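Local structure of glucose-6-phosphate dehydrogenase (Trypanosoma cruzi, 5AQ1) at residues Lys181-Asp186 with Val206-His211; Val269-Leu274 with Asp464-Ile469; Val158-Ser163 with Ser194-Pro199; Lys46-Pro51 with Asp440-Leu445. The protein catalyses the NADP-dependent oxidation of glucose 6-phosphate, the step that opens the pentose phosphate pathway and yields NADPH for redox balance. One frame throughout, in Å; residues are numbered along the deposited sequence.

How the interactions relate
Interactions 1 and 2, with centres about 10 Å apart, meet at the active site and both touch glucose 6-phosphate (BG6); atom C1 of BG6 lies 3.9 Å from atom C4N of NDP, on the nicotinamide. They are joined directly: Asp210 OD1 of interaction 1 is 2.7 Å from His273 ND1 of interaction 2, a probable hydrogen bond, and His273 in turn reaches the sugar. Interaction 4, its centre about 16 Å from that of interaction 1, touches it through Tyr442, Ala441 and Leu445, where helix 441-451 packs on His211 and Ile209. Interaction 3 lies farther out, linked to interaction 1 by the packing of Leu197 on Val206.

Interaction 1. Residues Lys181-Asp186 with Val206-His211; sequences KPFGRD and VFRIDH. With BG6 (6-O-phosphono-beta-D-glucopyranose), chain F; NDP (NADPH dihydro-nicotinamide-adenine-dinucleotide phosphate), chain G.
Two signature loops of glucose-6-phosphate dehydrogenases, the EKPFG turn after strand 175-179 and the RIDH run leaving strand 206-208, meet where the Phe183 ring lies against Arg208 and Ile209. The ring lies between Lys181 CA over one face and Arg208 CD over the opposite one, both offset toward the rim. Phe183 CZ is 3.8 Å from Arg208 CB, while Ile209 O comes in at the ring edge, 3.8 Å from Phe183 CE2. Arg208 offers only its aliphatic part here, since its guanidinium, turned 71° from the ring, continues past it to a salt bridge with Glu203, its NH1 also donating to Val458 O.

A water bridges the two backbones, accepting from Lys181 N at 2.8 Å and donating to Ile209 O at 2.8 Å, which gives two polar atoms beside the ring a common partner. Beyond it both segments turn to the ligands. Lys181 O accepts from the coenzyme hydroxyl O2D at 2.7 Å, next to the cis peptide bond preceding Pro182. The Lys181 side chain runs straight until its last torsion (chi4 81°), where a bend swings NZ to O2 of glucose 6-phosphate, 3.1 Å away, with Asp268 O as a second acceptor. At the far end of the RIDH run, His211 NE2 donates almost straight (175°) to phosphate O2P at 2.7 Å. Such a junction, one loop touching both coenzyme ribose and sugar and the other contributing a hydrogen bond to the phosphate, is characteristic of the active-site cleft of this family.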
# COMPACT_ATOMS: atom_id res chain seq x y z
N LYS B 181 -9.85 14.37 -37.62
CA LYS B 181 -8.69 15.24 -37.39
C LYS B 181 -8.10 15.62 -38.75
O LYS B 181 -8.39 14.97 -39.74
CB LYS B 181 -7.67 14.53 -36.49
CG LYS B 181 -6.82 13.46 -37.16
CD LYS B 181 -5.93 12.77 -36.13
CE LYS B 181 -5.08 11.67 -36.75
NZ LYS B 181 -3.86 12.19 -37.43
N PRO B 182 -7.27 16.67 -38.83
CA PRO B 182 -6.79 17.47 -37.70
C PRO B 182 -7.84 18.41 -37.12
O PRO B 182 -8.70 18.92 -37.85
CB PRO B 182 -5.67 18.29 -38.32
CG PRO B 182 -6.08 18.46 -39.75
CD PRO B 182 -6.77 17.18 -40.12
N PHE B 183 -7.77 18.64 -35.81
CA PHE B 183 -8.59 19.64 -35.13
C PHE B 183 -7.69 20.82 -34.75
O PHE B 183 -7.25 20.94 -33.61
CB PHE B 183 -9.25 19.05 -33.89
CG PHE B 183 -10.05 17.81 -34.16
CD1 PHE B 183 -11.29 17.89 -34.77
CD2 PHE B 183 -9.56 16.56 -33.79
CE1 PHE B 183 -12.03 16.75 -35.02
CE2 PHE B 183 -10.30 15.42 -34.04
CZ PHE B 183 -11.53 15.51 -34.65
N GLY B 184 -7.40 21.66 -35.73
CA GLY B 184 -6.39 22.71 -35.58
C GLY B 184 -4.98 22.14 -35.60
O GLY B 184 -4.77 20.96 -35.88
N ARG B 185 -4.01 23.01 -35.32
CA ARG B 185 -2.59 22.63 -35.25
C ARG B 185 -1.90 23.08 -33.96
O ARG B 185 -0.71 22.82 -33.77
CB ARG B 185 -1.83 23.14 -36.50
CG ARG B 185 -2.23 24.53 -36.97
CD ARG B 185 -1.47 24.96 -38.21
NE ARG B 185 -0.06 25.22 -37.91
CZ ARG B 185 0.96 24.42 -38.22
NH1 ARG B 185 0.76 23.27 -38.87
NH2 ARG B 185 2.19 24.77 -37.88
N ASP B 186 -2.64 23.74 -33.07
CA ASP B 186 -2.15 24.09 -31.73
C ASP B 186 -3.34 24.48 -30.85
O ASP B 186 -4.49 24.37 -31.28
CB ASP B 186 -1.10 25.22 -31.80
CG ASP B 186 -1.59 26.46 -32.53
OD1 ASP B 186 -2.81 26.71 -32.57
OD2 ASP B 186 -0.73 27.19 -33.07
N VAL B 206 -21.85 16.20 -31.46
CA VAL B 206 -20.55 16.09 -32.11
C VAL B 206 -19.77 14.87 -31.60
O VAL B 206 -19.62 14.67 -30.39
CB VAL B 206 -19.70 17.36 -31.90
CG1 VAL B 206 -18.35 17.21 -32.58
CG2 VAL B 206 -20.43 18.58 -32.45
N PHE B 207 -19.29 14.07 -32.54
CA PHE B 207 -18.53 12.86 -32.26
C PHE B 207 -17.16 12.95 -32.94
O PHE B 207 -17.00 12.55 -34.08
CB PHE B 207 -19.31 11.64 -32.76
CG PHE B 207 -20.47 11.27 -31.88
CD1 PHE B 207 -21.61 12.06 -31.85
CD2 PHE B 207 -20.42 10.15 -31.07
CE1 PHE B 207 -22.67 11.74 -31.03
CE2 PHE B 207 -21.48 9.81 -30.26
CZ PHE B 207 -22.61 10.61 -30.23
N ARG B 208 -16.19 13.51 -32.22
CA ARG B 208 -14.84 13.67 -32.76
C ARG B 208 -14.08 12.34 -32.73
O ARG B 208 -13.87 11.76 -31.66
CB ARG B 208 -14.07 14.73 -31.98
CG ARG B 208 -14.66 16.12 -32.11
CD ARG B 208 -13.84 17.17 -31.37
NE ARG B 208 -14.64 18.36 -31.12
CZ ARG B 208 -15.58 18.45 -30.19
NH1 ARG B 208 -15.87 17.42 -29.41
NH2 ARG B 208 -16.26 19.59 -30.04
N ILE B 209 -13.67 11.88 -33.91
CA ILE B 209 -12.98 10.60 -34.04
C ILE B 209 -11.52 10.72 -33.60
O ILE B 209 -10.81 11.63 -34.01
CB ILE B 209 -12.98 10.08 -35.50
CG1 ILE B 209 -14.40 9.71 -35.94
CG2 ILE B 209 -12.05 8.88 -35.65
CD1 ILE B 209 -14.91 8.39 -35.40
N ASP B 210 -11.11 9.78 -32.75
CA ASP B 210 -9.72 9.38 -32.65
C ASP B 210 -9.74 7.87 -32.79
O ASP B 210 -10.10 7.15 -31.85
CB ASP B 210 -9.10 9.80 -31.31
CG ASP B 210 -7.61 9.52 -31.25
OD1 ASP B 210 -7.17 8.46 -31.74
OD2 ASP B 210 -6.89 10.37 -30.70
N HIS B 211 -9.37 7.37 -33.96
CA HIS B 211 -9.70 6.00 -34.33
C HIS B 211 -8.96 4.94 -33.52
O HIS B 211 -9.35 3.78 -33.52
CB HIS B 211 -9.57 5.77 -35.85
CG HIS B 211 -8.20 5.37 -36.30
ND1 HIS B 211 -7.21 6.29 -36.59
CD2 HIS B 211 -7.66 4.15 -36.54
CE1 HIS B 211 -6.12 5.65 -36.98
NE2 HIS B 211 -6.37 4.35 -36.95
C1 BG6 F . -3.54 8.32 -38.86
C2 BG6 F . -2.30 9.19 -39.08
O1 BG6 F . -4.44 8.97 -37.95
O5 BG6 F . -3.15 7.05 -38.33
C3 BG6 F . -1.33 8.46 -40.00
O2 BG6 F . -2.66 10.45 -39.65
C4 BG6 F . -1.00 7.11 -39.39
O3 BG6 F . -0.13 9.21 -40.20
C5 BG6 F . -2.29 6.31 -39.19
O4 BG6 F . -0.09 6.41 -40.24
C6 BG6 F . -2.00 4.93 -38.60
O6 BG6 F . -3.22 4.28 -38.25
P BG6 F . -3.22 2.70 -37.93
O1P BG6 F . -2.18 2.52 -36.86
O2P BG6 F . -4.62 2.41 -37.45
O3P BG6 F . -2.87 2.08 -39.26
PA NDP G . -9.07 13.35 -49.36
O1A NDP G . -7.89 14.23 -49.70
O2A NDP G . -9.19 11.97 -49.98
O5B NDP G . -10.39 14.22 -49.64
C5B NDP G . -11.67 13.66 -49.39
C4B NDP G . -12.68 14.13 -50.43
O4B NDP G . -12.94 15.52 -50.20
C3B NDP G . -12.20 14.01 -51.88
O3B NDP G . -12.65 12.81 -52.52
C2B NDP G . -12.80 15.23 -52.54
O2B NDP G . -14.08 14.91 -53.08
C1B NDP G . -12.96 16.25 -51.43
N9A NDP G . -11.86 17.25 -51.49
C8A NDP G . -10.53 17.01 -51.56
N7A NDP G . -9.83 18.17 -51.61
C5A NDP G . -10.72 19.17 -51.58
C6A NDP G . -10.67 20.65 -51.60
N6A NDP G . -9.47 21.29 -51.67
N1A NDP G . -11.84 21.33 -51.54
C2A NDP G . -13.03 20.71 -51.47
N3A NDP G . -13.15 19.37 -51.45
C4A NDP G . -12.05 18.56 -51.50
O3 NDP G . -9.19 13.23 -47.75
PN NDP G . -9.11 11.83 -46.96
O1N NDP G . -10.24 10.92 -47.37
O2N NDP G . -7.68 11.33 -47.05
O5D NDP G . -9.39 12.32 -45.45
C5D NDP G . -10.65 12.85 -45.05
C4D NDP G . -10.53 13.40 -43.63
O4D NDP G . -10.16 12.35 -42.73
C3D NDP G . -9.46 14.46 -43.54
O3D NDP G . -9.89 15.53 -42.69
C2D NDP G . -8.26 13.74 -42.93
O2D NDP G . -7.42 14.64 -42.20
C1D NDP G . -8.93 12.67 -42.08
N1N NDP G . -8.05 11.50 -41.90
C2N NDP G . -7.94 10.57 -42.87
C3N NDP G . -7.11 9.46 -42.73
C7N NDP G . -7.00 8.44 -43.83
O7N NDP G . -6.85 7.27 -43.52
N7N NDP G . -7.08 8.81 -45.11
C4N NDP G . -6.30 9.25 -41.48
C5N NDP G . -6.51 10.32 -40.51
C6N NDP G . -7.37 11.39 -40.75
P2B NDP G . -14.78 15.75 -54.26
O1X NDP G . -13.66 16.46 -54.99
O2X NDP G . -15.44 14.65 -55.06
O3X NDP G . -15.73 16.69 -53.55
O HOH W 1 -9.96 11.73 -36.63

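Interaction 2. Residues Val269-Leu274 with Asp464-Ile469; sequences VIQNHL and DAAWRI. With BG6 (6-O-phosphono-beta-D-glucopyranose), chain F.
Gln271 reaches across from helix 264-282 to lie over the indole of Trp467 on helix 460-479. Its CB bond points at the partner helix, and CG, anti to the backbone N (chi1 -179°), sits over the six-membered ring, 3.7 Å from the centroid and 12° off the normal, a CH-pi contact. A bend at the next torsion then lays the amide along the indole, their planes 22° apart. CD is 3.7 Å from Trp467 CE2, and NE2 ends above the middle of the ring system. As modelled, NE2 and Trp467 NE1 are both donors and form no bond; NE1 has a weak one to Phe183 O. OE1 accepts a long bond from Asn272 ND2 at 3.3 Å, consistent with the modelled orientation of the amide. On the backbone side, Gln271 O meets Ala466 CB at 3.6 Å.

A pi-type turn, marked by Leu274 N bonding Val269 O at 3.0 Å, kinks the helix here and bears His273, whose NE2 is hydrogen-bonded to sugar O1 at 2.8 Å, with either atom the possible donor. Helix 264-282 thus lines the sugar pocket through His273, with helix 460-479 packed against it from the Gln271 side; His273 also bonds Asp210, an Asp-His pair as in the active sites of this family.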
# COMPACT_ATOMS: atom_id res chain seq x y z
N VAL B 269 0.26 11.87 -34.62
CA VAL B 269 -0.08 10.71 -33.78
C VAL B 269 0.08 10.89 -32.26
O VAL B 269 -0.64 10.25 -31.50
CB VAL B 269 0.69 9.44 -34.21
CG1 VAL B 269 0.47 9.15 -35.69
CG2 VAL B 269 2.18 9.57 -33.92
N ILE B 270 1.02 11.72 -31.83
CA ILE B 270 1.29 11.87 -30.39
C ILE B 270 0.21 12.69 -29.69
O ILE B 270 -0.34 12.26 -28.68
CB ILE B 270 2.68 12.49 -30.12
CG1 ILE B 270 3.77 11.52 -30.61
CG2 ILE B 270 2.86 12.79 -28.64
CD1 ILE B 270 5.19 12.01 -30.43
N GLN B 271 -0.12 13.85 -30.26
CA GLN B 271 -1.12 14.76 -29.68
C GLN B 271 -2.50 14.13 -29.55
O GLN B 271 -3.29 14.54 -28.69
CB GLN B 271 -1.21 16.03 -30.53
CG GLN B 271 -2.20 17.06 -30.02
CD GLN B 271 -3.63 16.84 -30.51
OE1 GLN B 271 -3.88 16.06 -31.42
NE2 GLN B 271 -4.57 17.54 -29.88
N ASN B 272 -2.80 13.14 -30.39
CA ASN B 272 -4.12 12.51 -30.40
C ASN B 272 -4.05 11.04 -29.96
O ASN B 272 -4.46 10.71 -28.85
CB ASN B 272 -4.81 12.69 -31.76
CG ASN B 272 -3.85 12.55 -32.93
OD1 ASN B 272 -3.39 11.45 -33.24
ND2 ASN B 272 -3.55 13.66 -33.60
N HIS B 273 -3.53 10.17 -30.82
CA HIS B 273 -3.61 8.73 -30.57
C HIS B 273 -2.95 8.32 -29.26
O HIS B 273 -3.56 7.64 -28.43
CB HIS B 273 -2.97 7.94 -31.72
CG HIS B 273 -3.62 8.16 -33.05
ND1 HIS B 273 -4.98 8.13 -33.23
CD2 HIS B 273 -3.08 8.40 -34.27
CE1 HIS B 273 -5.26 8.35 -34.50
NE2 HIS B 273 -4.13 8.51 -35.16
N LEU B 274 -1.70 8.73 -29.08
CA LEU B 274 -0.91 8.30 -27.92
C LEU B 274 -1.29 9.05 -26.64
O LEU B 274 -1.15 8.50 -25.54
CB LEU B 274 0.59 8.43 -28.21
CG LEU B 274 1.10 7.74 -29.49
CD1 LEU B 274 2.62 7.67 -29.47
CD2 LEU B 274 0.52 6.34 -29.68
N ASP B 464 -8.76 20.33 -25.96
CA ASP B 464 -8.02 21.49 -25.45
C ASP B 464 -6.89 21.10 -24.50
O ASP B 464 -5.79 21.64 -24.58
CB ASP B 464 -8.98 22.46 -24.73
CG ASP B 464 -8.26 23.67 -24.14
OD1 ASP B 464 -7.85 24.56 -24.91
OD2 ASP B 464 -8.11 23.74 -22.91
N ALA B 465 -7.16 20.16 -23.60
CA ALA B 465 -6.17 19.69 -22.64
C ALA B 465 -4.97 19.04 -23.34
O ALA B 465 -3.82 19.23 -22.93
CB ALA B 465 -6.79 18.71 -21.66
N ALA B 466 -5.25 18.31 -24.42
CA ALA B 466 -4.20 17.65 -25.20
C ALA B 466 -3.30 18.67 -25.90
O ALA B 466 -2.08 18.54 -25.87
CB ALA B 466 -4.80 16.69 -26.20
N TRP B 467 -3.90 19.69 -26.52
CA TRP B 467 -3.11 20.71 -27.23
C TRP B 467 -2.20 21.50 -26.30
O TRP B 467 -1.10 21.90 -26.69
CB TRP B 467 -4.02 21.67 -28.01
CG TRP B 467 -4.44 21.13 -29.34
CD1 TRP B 467 -5.72 20.91 -29.77
CD2 TRP B 467 -3.58 20.74 -30.42
NE1 TRP B 467 -5.71 20.40 -31.04
CE2 TRP B 467 -4.41 20.29 -31.47
CE3 TRP B 467 -2.20 20.72 -30.60
CZ2 TRP B 467 -3.90 19.83 -32.68
CZ3 TRP B 467 -1.69 20.27 -31.80
CH2 TRP B 467 -2.54 19.83 -32.83
N ARG B 468 -2.65 21.73 -25.07
CA ARG B 468 -1.87 22.49 -24.10
C ARG B 468 -0.59 21.76 -23.68
O ARG B 468 0.40 22.39 -23.32
CB ARG B 468 -2.72 22.84 -22.88
CG ARG B 468 -3.69 23.98 -23.17
CD ARG B 468 -4.71 24.19 -22.06
NE ARG B 468 -5.69 25.20 -22.46
CZ ARG B 468 -5.58 26.51 -22.23
NH1 ARG B 468 -4.55 27.01 -21.56
NH2 ARG B 468 -6.54 27.32 -22.66
N ILE B 469 -0.62 20.43 -23.75
CA ILE B 469 0.55 19.63 -23.42
C ILE B 469 1.70 19.87 -24.41
O ILE B 469 2.86 19.97 -23.99
CB ILE B 469 0.20 18.13 -23.37
CG1 ILE B 469 -0.72 17.86 -22.17
CG2 ILE B 469 1.45 17.27 -23.28
CD1 ILE B 469 -1.45 16.53 -22.22
C1 BG6 F . -3.54 8.32 -38.86
C2 BG6 F . -2.30 9.19 -39.08
O1 BG6 F . -4.44 8.97 -37.95
O5 BG6 F . -3.15 7.05 -38.33
C3 BG6 F . -1.33 8.46 -40.00
O2 BG6 F . -2.66 10.45 -39.65
C4 BG6 F . -1.00 7.11 -39.39
O3 BG6 F . -0.13 9.21 -40.20
C5 BG6 F . -2.29 6.31 -39.19
O4 BG6 F . -0.09 6.41 -40.24
C6 BG6 F . -2.00 4.93 -38.60
O6 BG6 F . -3.22 4.28 -38.25
P BG6 F . -3.22 2.70 -37.93
O1P BG6 F . -2.18 2.52 -36.86
O2P BG6 F . -4.62 2.41 -37.45
O3P BG6 F . -2.87 2.08 -39.26

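Interaction 3. Residues Val158-Ser163 with Ser194-Pro199; sequences VCRGLS and SNQLKP
Helices 155-165 and 187-197 run side by side in roughly the same sense, nearest at Cys159 and Leu197, whose CA atoms are 7.4 Å apart. They follow strands 143-148 and 175-179 in turn, each leading into the next parallel strand, so the contact joins neighbouring helices of successive beta-alpha-beta crossovers in the Rossmann-type coenzyme domain.

At its inner part the contact is a single apolar touch. Cys159 SG, placed beside its own backbone N (chi1 -69°), meets the CD1 branch of Leu197 at 3.5 Å, and Cys159 CB is 3.9 Å from the same methyl. The other branch of Leu197, CD2, packs on Val206 of the next strand, while Cys159 also touches Leu148 and Leu200, so this pair is part of a wider apolar layer.

Nearer the surface, Arg160 stretches out from CG to NE and brings NH2 to 2.9 Å from Gln196 OE1, the glutamine bending at its second torsion to meet it. The two planar groups stand 66° apart and the oxygen approaches the guanidinium obliquely; the angle is too poor for a hydrogen bond. Between these two segments the close contact is therefore chiefly apolar, consistent with dispersion. The polar pair outside it can probably contribute no more than a loosely directed attraction between a positive guanidinium and an amide oxygen, at a rim where Arg160 is open to solvent.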
# COMPACT_ATOMS: atom_id res chain seq x y z
N VAL B 158 -19.14 23.36 -44.27
CA VAL B 158 -20.04 22.20 -44.32
C VAL B 158 -20.88 22.11 -43.06
O VAL B 158 -22.07 21.80 -43.14
CB VAL B 158 -19.25 20.89 -44.51
CG1 VAL B 158 -20.16 19.67 -44.35
CG2 VAL B 158 -18.60 20.87 -45.87
N CYS B 159 -20.27 22.37 -41.91
CA CYS B 159 -21.00 22.39 -40.65
C CYS B 159 -22.09 23.48 -40.64
O CYS B 159 -23.18 23.26 -40.14
CB CYS B 159 -20.03 22.61 -39.48
SG CYS B 159 -18.93 21.20 -39.16
N ARG B 160 -21.79 24.64 -41.22
CA ARG B 160 -22.76 25.73 -41.31
C ARG B 160 -23.93 25.38 -42.22
O ARG B 160 -25.08 25.66 -41.89
CB ARG B 160 -22.10 27.03 -41.78
CG ARG B 160 -21.33 27.73 -40.67
CD ARG B 160 -20.64 28.99 -41.15
NE ARG B 160 -19.78 29.53 -40.10
CZ ARG B 160 -18.80 30.42 -40.28
NH1 ARG B 160 -18.53 30.90 -41.49
NH2 ARG B 160 -18.08 30.82 -39.24
N GLY B 161 -23.64 24.78 -43.37
CA GLY B 161 -24.66 24.36 -44.33
C GLY B 161 -25.59 23.30 -43.76
O GLY B 161 -26.81 23.38 -43.92
N LEU B 162 -25.01 22.30 -43.10
CA LEU B 162 -25.78 21.23 -42.47
C LEU B 162 -26.66 21.77 -41.34
O LEU B 162 -27.84 21.43 -41.27
CB LEU B 162 -24.85 20.14 -41.90
CG LEU B 162 -24.16 19.23 -42.91
CD1 LEU B 162 -23.12 18.37 -42.21
CD2 LEU B 162 -25.17 18.36 -43.65
N SER B 163 -26.08 22.60 -40.48
CA SER B 163 -26.80 23.20 -39.36
C SER B 163 -27.97 24.04 -39.85
O SER B 163 -29.07 23.98 -39.29
CB SER B 163 -25.86 24.07 -38.52
OG SER B 163 -26.51 24.55 -37.36
N SER B 194 -13.35 25.19 -32.44
CA SER B 194 -14.41 24.77 -31.52
C SER B 194 -15.45 25.88 -31.30
O SER B 194 -16.65 25.60 -31.22
CB SER B 194 -13.82 24.34 -30.17
OG SER B 194 -13.11 23.12 -30.30
N ASN B 195 -14.99 27.13 -31.22
CA ASN B 195 -15.89 28.27 -31.07
C ASN B 195 -16.79 28.50 -32.29
O ASN B 195 -17.89 29.04 -32.14
CB ASN B 195 -15.10 29.55 -30.76
CG ASN B 195 -14.51 29.55 -29.36
OD1 ASN B 195 -15.01 28.88 -28.46
ND2 ASN B 195 -13.44 30.32 -29.17
N GLN B 196 -16.35 28.09 -33.47
CA GLN B 196 -17.17 28.21 -34.68
C GLN B 196 -18.25 27.14 -34.71
O GLN B 196 -19.30 27.32 -35.32
CB GLN B 196 -16.33 28.09 -35.95
CG GLN B 196 -15.03 28.88 -35.93
CD GLN B 196 -14.78 29.65 -37.20
OE1 GLN B 196 -15.65 30.40 -37.66
NE2 GLN B 196 -13.60 29.49 -37.78
N LEU B 197 -17.97 26.01 -34.06
CA LEU B 197 -18.89 24.89 -34.00
C LEU B 197 -19.96 25.09 -32.92
O LEU B 197 -21.07 24.58 -33.04
CB LEU B 197 -18.12 23.60 -33.73
CG LEU B 197 -18.62 22.36 -34.48
CD1 LEU B 197 -18.32 22.49 -35.96
CD2 LEU B 197 -17.99 21.11 -33.90
N LYS B 198 -19.60 25.84 -31.88
CA LYS B 198 -20.46 26.06 -30.70
C LYS B 198 -21.92 26.44 -31.03
O LYS B 198 -22.85 25.78 -30.55
CB LYS B 198 -19.84 27.12 -29.77
CG LYS B 198 -19.56 26.64 -28.35
CD LYS B 198 -18.63 27.59 -27.61
CE LYS B 198 -18.21 27.06 -26.25
NZ LYS B 198 -17.22 25.95 -26.34
N PRO B 199 -22.14 27.48 -31.85
CA PRO B 199 -23.52 27.87 -32.19
C PRO B 199 -24.23 26.96 -33.21
O PRO B 199 -25.44 27.07 -33.37
CB PRO B 199 -23.35 29.27 -32.77
CG PRO B 199 -21.99 29.27 -33.36
CD PRO B 199 -21.16 28.40 -32.46

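Interaction 4. Residues Lys46-Pro51 with Asp440-Leu445; sequences KKKTFP and DAYESL
Lys48 of helix 43-58 donates from NZ to Asp440 OD1 at 3.2 Å, a salt bridge across to the start of helix 441-451. The ammonium comes from above the carboxylate, 46° out of its plane. Lys48 CB and CG lie along the CD2-CE2 side of the Tyr442 ring, CB 3.8 Å from Tyr442 CD2; the bend at chi2 (-60°) then directs CD and the atoms beyond it to the acid.

The other carboxylate oxygen, OD2, serves two donors: Tyr442 N at 3.2 Å, also well out of the carboxylate plane, and a water at 2.8 Å. That water also donates to Lys48 O, likewise at 2.8 Å, giving the carbonyl a partner at a place where the helix is widened by a pi-type turn. Asp440 is thus the N-cap of its helix, and with Glu443 it forms a capping box, since Asp440 N donates back to Glu443 OE2 at 3.0 Å. The motif sits where a helix of the coenzyme domain meets one of the C-terminal domain.

Tyr442 sends its hydroxyl to Glu180 and lays its ring nearly parallel to that of His211, which hydrogen-bonds the phosphate of glucose 6-phosphate. Farther along, Glu443 and Ser444 pack on Leu417 of a second subunit.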
# COMPACT_ATOMS: atom_id res chain seq x y z
N LYS B 46 -13.58 5.18 -48.98
CA LYS B 46 -13.50 3.85 -49.60
C LYS B 46 -12.67 2.85 -48.81
O LYS B 46 -12.95 1.66 -48.83
CB LYS B 46 -12.99 3.95 -51.04
CG LYS B 46 -11.52 4.32 -51.19
CD LYS B 46 -11.11 4.47 -52.65
CE LYS B 46 -10.06 5.56 -52.82
NZ LYS B 46 -9.50 5.57 -54.20
N LYS B 47 -11.63 3.33 -48.12
CA LYS B 47 -10.71 2.45 -47.41
C LYS B 47 -11.18 2.07 -46.00
O LYS B 47 -10.88 0.98 -45.53
CB LYS B 47 -9.31 3.07 -47.34
CG LYS B 47 -8.55 2.95 -48.64
CD LYS B 47 -7.21 3.66 -48.59
CE LYS B 47 -6.34 3.25 -49.76
NZ LYS B 47 -5.29 4.26 -50.05
N LYS B 48 -11.91 2.97 -45.35
CA LYS B 48 -12.33 2.76 -43.96
C LYS B 48 -13.84 2.85 -43.74
O LYS B 48 -14.44 1.93 -43.18
CB LYS B 48 -11.61 3.75 -43.05
CG LYS B 48 -10.10 3.54 -42.98
CD LYS B 48 -9.76 2.15 -42.45
CE LYS B 48 -8.27 1.97 -42.21
NZ LYS B 48 -7.95 0.54 -41.92
N THR B 49 -14.45 3.94 -44.18
CA THR B 49 -15.85 4.21 -43.86
C THR B 49 -16.81 3.16 -44.43
O THR B 49 -17.51 2.48 -43.68
CB THR B 49 -16.27 5.61 -44.33
OG1 THR B 49 -15.21 6.54 -44.07
CG2 THR B 49 -17.53 6.07 -43.61
N PHE B 50 -16.83 3.02 -45.76
CA PHE B 50 -17.75 2.08 -46.41
C PHE B 50 -17.50 0.62 -46.02
O PHE B 50 -18.45 -0.12 -45.80
CB PHE B 50 -17.73 2.25 -47.94
CG PHE B 50 -18.44 3.49 -48.42
CD1 PHE B 50 -19.81 3.63 -48.27
CD2 PHE B 50 -17.73 4.52 -49.04
CE1 PHE B 50 -20.46 4.77 -48.71
CE2 PHE B 50 -18.38 5.66 -49.49
CZ PHE B 50 -19.75 5.78 -49.32
N PRO B 51 -16.21 0.20 -45.94
CA PRO B 51 -15.91 -1.15 -45.46
C PRO B 51 -16.40 -1.44 -44.05
O PRO B 51 -16.87 -2.54 -43.77
CB PRO B 51 -14.38 -1.21 -45.53
CG PRO B 51 -14.03 -0.28 -46.63
CD PRO B 51 -15.02 0.85 -46.51
N ASP B 440 -12.01 -3.75 -37.60
CA ASP B 440 -11.30 -2.49 -37.76
C ASP B 440 -11.85 -1.48 -36.75
O ASP B 440 -13.02 -1.56 -36.35
CB ASP B 440 -11.48 -1.96 -39.19
CG ASP B 440 -10.76 -0.65 -39.42
OD1 ASP B 440 -9.51 -0.66 -39.41
OD2 ASP B 440 -11.44 0.38 -39.60
N ALA B 441 -11.02 -0.54 -36.33
CA ALA B 441 -11.42 0.49 -35.37
C ALA B 441 -12.74 1.18 -35.71
O ALA B 441 -13.58 1.41 -34.85
CB ALA B 441 -10.32 1.52 -35.24
N TYR B 442 -12.93 1.51 -36.99
CA TYR B 442 -14.09 2.28 -37.41
C TYR B 442 -15.43 1.53 -37.32
O TYR B 442 -16.49 2.16 -37.37
CB TYR B 442 -13.87 2.83 -38.82
CG TYR B 442 -12.94 4.02 -38.87
CD1 TYR B 442 -13.38 5.28 -38.50
CD2 TYR B 442 -11.61 3.88 -39.28
CE1 TYR B 442 -12.54 6.38 -38.54
CE2 TYR B 442 -10.76 4.98 -39.32
CZ TYR B 442 -11.23 6.23 -38.95
OH TYR B 442 -10.40 7.33 -38.99
N GLU B 443 -15.40 0.20 -37.20
CA GLU B 443 -16.63 -0.56 -36.99
C GLU B 443 -17.19 -0.28 -35.60
O GLU B 443 -18.36 0.04 -35.44
CB GLU B 443 -16.40 -2.07 -37.15
CG GLU B 443 -16.02 -2.52 -38.55
CD GLU B 443 -15.66 -3.99 -38.60
OE1 GLU B 443 -16.46 -4.82 -38.12
OE2 GLU B 443 -14.56 -4.32 -39.13
N SER B 444 -16.33 -0.41 -34.59
CA SER B 444 -16.71 -0.14 -33.21
C SER B 444 -17.25 1.28 -33.03
O SER B 444 -18.30 1.48 -32.42
CB SER B 444 -15.50 -0.34 -32.28
OG SER B 444 -14.77 -1.52 -32.61
N LEU B 445 -16.53 2.25 -33.60
CA LEU B 445 -16.82 3.66 -33.37
C LEU B 445 -18.12 4.11 -34.02
O LEU B 445 -18.95 4.74 -33.36
CB LEU B 445 -15.64 4.53 -33.84
CG LEU B 445 -14.34 4.29 -33.08
CD1 LEU B 445 -13.17 4.99 -33.75
CD2 LEU B 445 -14.45 4.73 -31.63
O HOH W 2 -12.94 -0.09 -41.96